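Local coordinates for protein SdbC (Legionella pneumophila subsp. pneumophila, PDB 4KSN) that is a Legionella effector of unknown molecular function, represented here by its C-terminal domain, a small beta-sheet module that assembles with further copies of itself, at residues 8-19 with 61-71. The protein carries 1 engineered substitution. Numbering follows the deposited sequence. Where two conformers were deposited one is given.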
loop_
_atom_site.group_PDB
_atom_site.type_symbol
_atom_site.label_atom_id
_atom_site.label_comp_id
_atom_site.label_asym_id
_atom_site.label_seq_id
_atom_site.Cartn_x
_atom_site.Cartn_y
_atom_site.Cartn_z
ATOM N N ASP A 8 -3.135 -11.602 16.107
ATOM C CA ASP A 8 -2.399 -10.339 16.426
ATOM C C ASP A 8 -1.907 -9.654 15.140
ATOM O O ASP A 8 -0.842 -9.986 14.606
ATOM C CB ASP A 8 -1.230 -10.617 17.397
ATOM C CG ASP A 8 -0.498 -9.345 17.827
ATOM O OD1 ASP A 8 -0.707 -8.295 17.188
ATOM O OD2 ASP A 8 0.290 -9.386 18.800
ATOM N N THR A 9 -2.665 -8.660 14.688
ATOM C CA THR A 9 -2.521 -8.145 13.338
ATOM C C THR A 9 -1.289 -7.225 13.113
ATOM O O THR A 9 -1.026 -6.247 13.842
ATOM C CB THR A 9 -3.815 -7.462 12.862
ATOM O OG1 THR A 9 -3.671 -7.088 11.489
ATOM C CG2 THR A 9 -4.150 -6.233 13.718
ATOM N N HIS A 10 -0.555 -7.571 12.063
ATOM C CA HIS A 10 0.707 -6.904 11.714
ATOM C C HIS A 10 0.413 -5.532 11.113
ATOM O O HIS A 10 -0.347 -5.428 10.166
ATOM C CB HIS A 10 1.434 -7.779 10.693
ATOM C CG HIS A 10 2.618 -7.123 10.058
ATOM N ND1 HIS A 10 2.507 -6.294 8.960
ATOM C CD2 HIS A 10 3.935 -7.189 10.347
ATOM C CE1 HIS A 10 3.708 -5.858 8.618
ATOM N NE2 HIS A 10 4.593 -6.396 9.437
ATOM N N LEU A 11 1.020 -4.497 11.653
ATOM C CA LEU A 11 0.769 -3.122 11.249
ATOM C C LEU A 11 1.896 -2.547 10.371
ATOM O O LEU A 11 1.629 -1.943 9.331
ATOM C CB LEU A 11 0.620 -2.275 12.504
ATOM C CG LEU A 11 -0.080 -0.931 12.450
ATOM C CD1 LEU A 11 -1.570 -1.080 12.151
ATOM C CD2 LEU A 11 0.135 -0.219 13.772
ATOM N N ALA A 12 3.145 -2.744 10.774
ATOM C CA ALA A 12 4.305 -2.133 10.081
ATOM C C ALA A 12 5.569 -2.902 10.400
ATOM O O ALA A 12 5.577 -3.702 11.300
ATOM C CB ALA A 12 4.486 -0.697 10.526
ATOM N N ASP A 13 6.603 -2.669 9.631
ATOM C CA ASP A 13 7.913 -3.235 9.896
ATOM C C ASP A 13 8.821 -2.065 10.230
ATOM O O ASP A 13 8.628 -0.957 9.706
ATOM C CB ASP A 13 8.503 -3.886 8.681
ATOM C CG ASP A 13 7.623 -4.987 8.141
ATOM O OD1 ASP A 13 7.137 -5.784 8.951
ATOM O OD2 ASP A 13 7.453 -5.016 6.910
ATOM N N LEU A 14 9.833 -2.353 11.025
ATOM C CA LEU A 14 10.919 -1.416 11.323
ATOM C C LEU A 14 12.197 -2.208 11.194
ATOM O O LEU A 14 12.140 -3.470 11.136
ATOM C CB LEU A 14 10.743 -0.953 12.767
ATOM C CG LEU A 14 9.582 -0.023 13.035
ATOM C CD1 LEU A 14 9.542 0.290 14.501
ATOM C CD2 LEU A 14 9.686 1.231 12.178
ATOM N N TYR A 15 13.327 -1.525 11.038
ATOM C CA TYR A 15 14.571 -2.205 10.808
ATOM C C TYR A 15 15.629 -1.605 11.751
ATOM O O TYR A 15 15.731 -0.385 11.862
ATOM C CB TYR A 15 14.994 -2.054 9.341
ATOM C CG TYR A 15 14.099 -2.751 8.415
ATOM C CD1 TYR A 15 12.929 -2.128 7.910
ATOM C CD2 TYR A 15 14.301 -4.078 8.116
ATOM C CE1 TYR A 15 12.061 -2.804 7.148
ATOM C CE2 TYR A 15 13.393 -4.765 7.336
ATOM C CZ TYR A 15 12.317 -4.117 6.832
ATOM O OH TYR A 15 11.441 -4.780 6.051
ATOM N N LEU A 16 16.404 -2.471 12.383
ATOM C CA LEU A 16 17.571 -2.096 13.138
ATOM C C LEU A 16 18.766 -2.278 12.241
ATOM O O LEU A 16 19.019 -3.398 11.762
ATOM C CB LEU A 16 17.678 -3.014 14.346
ATOM C CG LEU A 16 18.764 -2.730 15.358
ATOM C CD1 LEU A 16 18.641 -1.352 16.015
ATOM C CD2 LEU A 16 18.699 -3.805 16.427
ATOM N N LEU A 17 19.434 -1.173 11.962
ATOM C CA LEU A 17 20.462 -1.102 10.985
ATOM C C LEU A 17 21.738 -0.739 11.744
ATOM O O LEU A 17 21.771 0.222 12.483
ATOM C CB LEU A 17 20.208 -0.034 9.924
ATOM C CG LEU A 17 19.125 -0.238 8.846
ATOM C CD1 LEU A 17 19.393 0.796 7.744
ATOM C CD2 LEU A 17 18.978 -1.680 8.276
ATOM N N LYS A 18 22.811 -1.473 11.435
ATOM C CA LYS A 18 24.077 -1.236 12.111
ATOM C C LYS A 18 25.157 -1.383 11.075
ATOM O O LYS A 18 25.075 -2.204 10.236
ATOM C CB LYS A 18 24.258 -2.175 13.333
ATOM C CG LYS A 18 23.333 -1.937 14.467
ATOM C CD LYS A 18 23.429 -3.026 15.533
ATOM C CE LYS A 18 22.568 -2.761 16.747
ATOM N NZ LYS A 18 22.987 -1.575 17.583
ATOM N N TYR A 19 26.141 -0.498 11.089
ATOM C CA TYR A 19 27.188 -0.539 10.056
ATOM C C TYR A 19 28.519 -0.004 10.609
ATOM O O TYR A 19 28.572 0.888 11.431
ATOM C CB TYR A 19 26.781 0.206 8.785
ATOM C CG TYR A 19 26.602 1.695 8.943
ATOM C CD1 TYR A 19 27.657 2.579 8.744
ATOM C CD2 TYR A 19 25.347 2.237 9.243
ATOM C CE1 TYR A 19 27.495 3.963 8.928
ATOM C CE2 TYR A 19 25.167 3.590 9.387
ATOM C CZ TYR A 19 26.211 4.459 9.203
ATOM O OH TYR A 19 25.999 5.771 9.344
ATOM N N THR A 61 27.780 -4.664 3.764
ATOM C CA THR A 61 28.313 -3.773 4.753
ATOM C C THR A 61 27.285 -3.252 5.767
ATOM O O THR A 61 27.646 -2.540 6.643
ATOM C CB THR A 61 29.001 -2.551 4.105
ATOM O OG1 THR A 61 28.124 -1.964 3.141
ATOM C CG2 THR A 61 30.291 -2.979 3.402
ATOM N N VAL A 62 26.026 -3.631 5.699
ATOM C CA VAL A 62 25.082 -3.100 6.660
ATOM C C VAL A 62 24.326 -4.256 7.299
ATOM O O VAL A 62 23.719 -5.023 6.578
ATOM C CB VAL A 62 24.074 -2.191 5.924
ATOM C CG1 VAL A 62 23.031 -1.689 6.904
ATOM C CG2 VAL A 62 24.769 -1.008 5.239
ATOM N N SER A 63 24.321 -4.370 8.620
ATOM C CA SER A 63 23.548 -5.407 9.309
ATOM C C SER A 63 22.096 -4.914 9.433
ATOM O O SER A 63 21.892 -3.805 9.871
ATOM C CB SER A 63 24.181 -5.603 10.679
ATOM O OG SER A 63 23.321 -6.203 11.614
ATOM N N LEU A 64 21.133 -5.747 9.086
ATOM C CA LEU A 64 19.729 -5.361 9.156
ATOM C C LEU A 64 18.998 -6.462 9.881
ATOM O O LEU A 64 19.168 -7.644 9.549
ATOM C CB LEU A 64 19.251 -5.263 7.726
ATOM C CG LEU A 64 17.763 -5.087 7.427
ATOM C CD1 LEU A 64 17.691 -4.431 6.072
ATOM C CD2 LEU A 64 16.961 -6.388 7.435
ATOM N N ARG A 65 18.228 -6.109 10.893
ATOM C CA ARG A 65 17.313 -7.012 11.515
ATOM C C ARG A 65 15.905 -6.370 11.471
ATOM O O ARG A 65 15.773 -5.194 11.714
ATOM C CB ARG A 65 17.681 -7.247 12.982
ATOM C CG ARG A 65 19.009 -8.035 13.171
ATOM C CD ARG A 65 18.895 -9.450 12.573
ATOM N NE ARG A 65 17.637 -10.157 12.913
ATOM C CZ ARG A 65 17.470 -10.958 13.972
ATOM N NH1 ARG A 65 16.318 -11.538 14.189
ATOM N NH2 ARG A 65 18.478 -11.191 14.843
ATOM N N GLN A 66 14.919 -7.160 11.150
ATOM C CA GLN A 66 13.555 -6.683 10.989
ATOM C C GLN A 66 12.772 -6.868 12.264
ATOM O O GLN A 66 12.808 -7.935 12.920
ATOM C CB GLN A 66 12.887 -7.430 9.840
ATOM C CG GLN A 66 11.519 -6.870 9.462
ATOM C CD GLN A 66 10.909 -7.572 8.267
ATOM O OE1 GLN A 66 11.619 -8.110 7.434
ATOM N NE2 GLN A 66 9.608 -7.549 8.168
ATOM N N LEU A 67 12.004 -5.834 12.609
ATOM C CA LEU A 67 11.057 -5.899 13.694
ATOM C C LEU A 67 9.669 -5.702 13.154
ATOM O O LEU A 67 9.457 -5.077 12.114
ATOM C CB LEU A 67 11.337 -4.765 14.698
ATOM C CG LEU A 67 12.761 -4.592 15.175
ATOM C CD1 LEU A 67 12.815 -3.445 16.156
ATOM C CD2 LEU A 67 13.329 -5.859 15.804
ATOM N N ILE A 68 8.721 -6.204 13.865
ATOM C CA ILE A 68 7.400 -6.031 13.449
ATOM C C ILE A 68 6.610 -5.306 14.555
ATOM O O ILE A 68 6.872 -5.458 15.752
ATOM C CB ILE A 68 6.759 -7.346 13.012
ATOM C CG1 ILE A 68 6.635 -8.301 14.157
ATOM C CG2 ILE A 68 7.491 -7.975 11.806
ATOM C CD1 ILE A 68 5.433 -9.209 14.023
ATOM N N VAL A 69 5.657 -4.481 14.100
ATOM C CA VAL A 69 4.812 -3.680 14.962
ATOM C C VAL A 69 3.412 -4.223 14.733
ATOM O O VAL A 69 2.935 -4.331 13.572
ATOM C CB VAL A 69 4.884 -2.164 14.625
ATOM C CG1 VAL A 69 4.025 -1.379 15.598
ATOM C CG2 VAL A 69 6.324 -1.647 14.615
ATOM N N SER A 70 2.741 -4.595 15.814
ATOM C CA SER A 70 1.430 -5.204 15.712
ATOM C C SER A 70 0.549 -4.622 16.783
ATOM O O SER A 70 1.016 -3.987 17.721
ATOM C CB SER A 70 1.523 -6.736 15.878
ATOM O OG SER A 70 2.664 -7.242 15.196
ATOM N N VAL A 71 -0.737 -4.873 16.664
ATOM C CA VAL A 71 -1.653 -4.322 17.636
ATOM C C VAL A 71 -1.928 -5.351 18.684
ATOM O O VAL A 71 -2.221 -6.495 18.365
ATOM C CB VAL A 71 -2.993 -3.876 17.051
ATOM C CG1 VAL A 71 -3.701 -2.983 18.057
ATOM C CG2 VAL A 71 -2.775 -3.127 15.773
HETATM O O HOH W 1 11.517 -7.403 4.396
HETATM O O HOH W 2 21.261 -4.807 12.892
#
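Tyr15 and Gln66 run side by side from a non-hydrogen-bonded pair of the antiparallel ladder, ring and amide planes 47° apart, with ring atom Tyr15 CE2 3.5 Å from Gln66 CG. The extended glutamine, its CG trans to the backbone N (chi1 -172°), reaches along the ring until one water joins Tyr15 OH to Gln66 OE1. Tyrosine suits this place because it offers carbon for packing and a hydroxyl at its far end; glutamine matches it with an aliphatic stem and a polar amide. At the ring's edge, near its plane, Leu64 CD2 lies 3.6 Å from Tyr15 CD2; Leu17 CD2 packs against Leu64 CB at the same distance, extending the apolar row.

Farther along this face, His10 NE2 donates a 2.7 Å hydrogen bond to Asp13 OD1; the oxygen lies in the imidazole plane, but the nitrogen sits above the carboxylate plane. This bond fixes the imidazole's rotation, and Ile68 CB fills in at the ring edge, 3.9 Å from His10 CD2. On the other face, branched aliphatics mesh, Leu14 CD1 lying 3.8 Å from Val69 CG2. Beta-branched Ile68 and Val69 favour extended backbone.

Val69 O accepts from both Leu11 N (2.7 Å) and Ala12 N (3.2 Å), the signature of a classic beta bulge. Within the chain this is a three-stranded antiparallel sheet, with strand 10-20 between strands 26-33 and 62-71. Along the other edge of 62-71, residues 67-71 pair with an antiparallel strand of a second subunit, continuing the sheet across the interface.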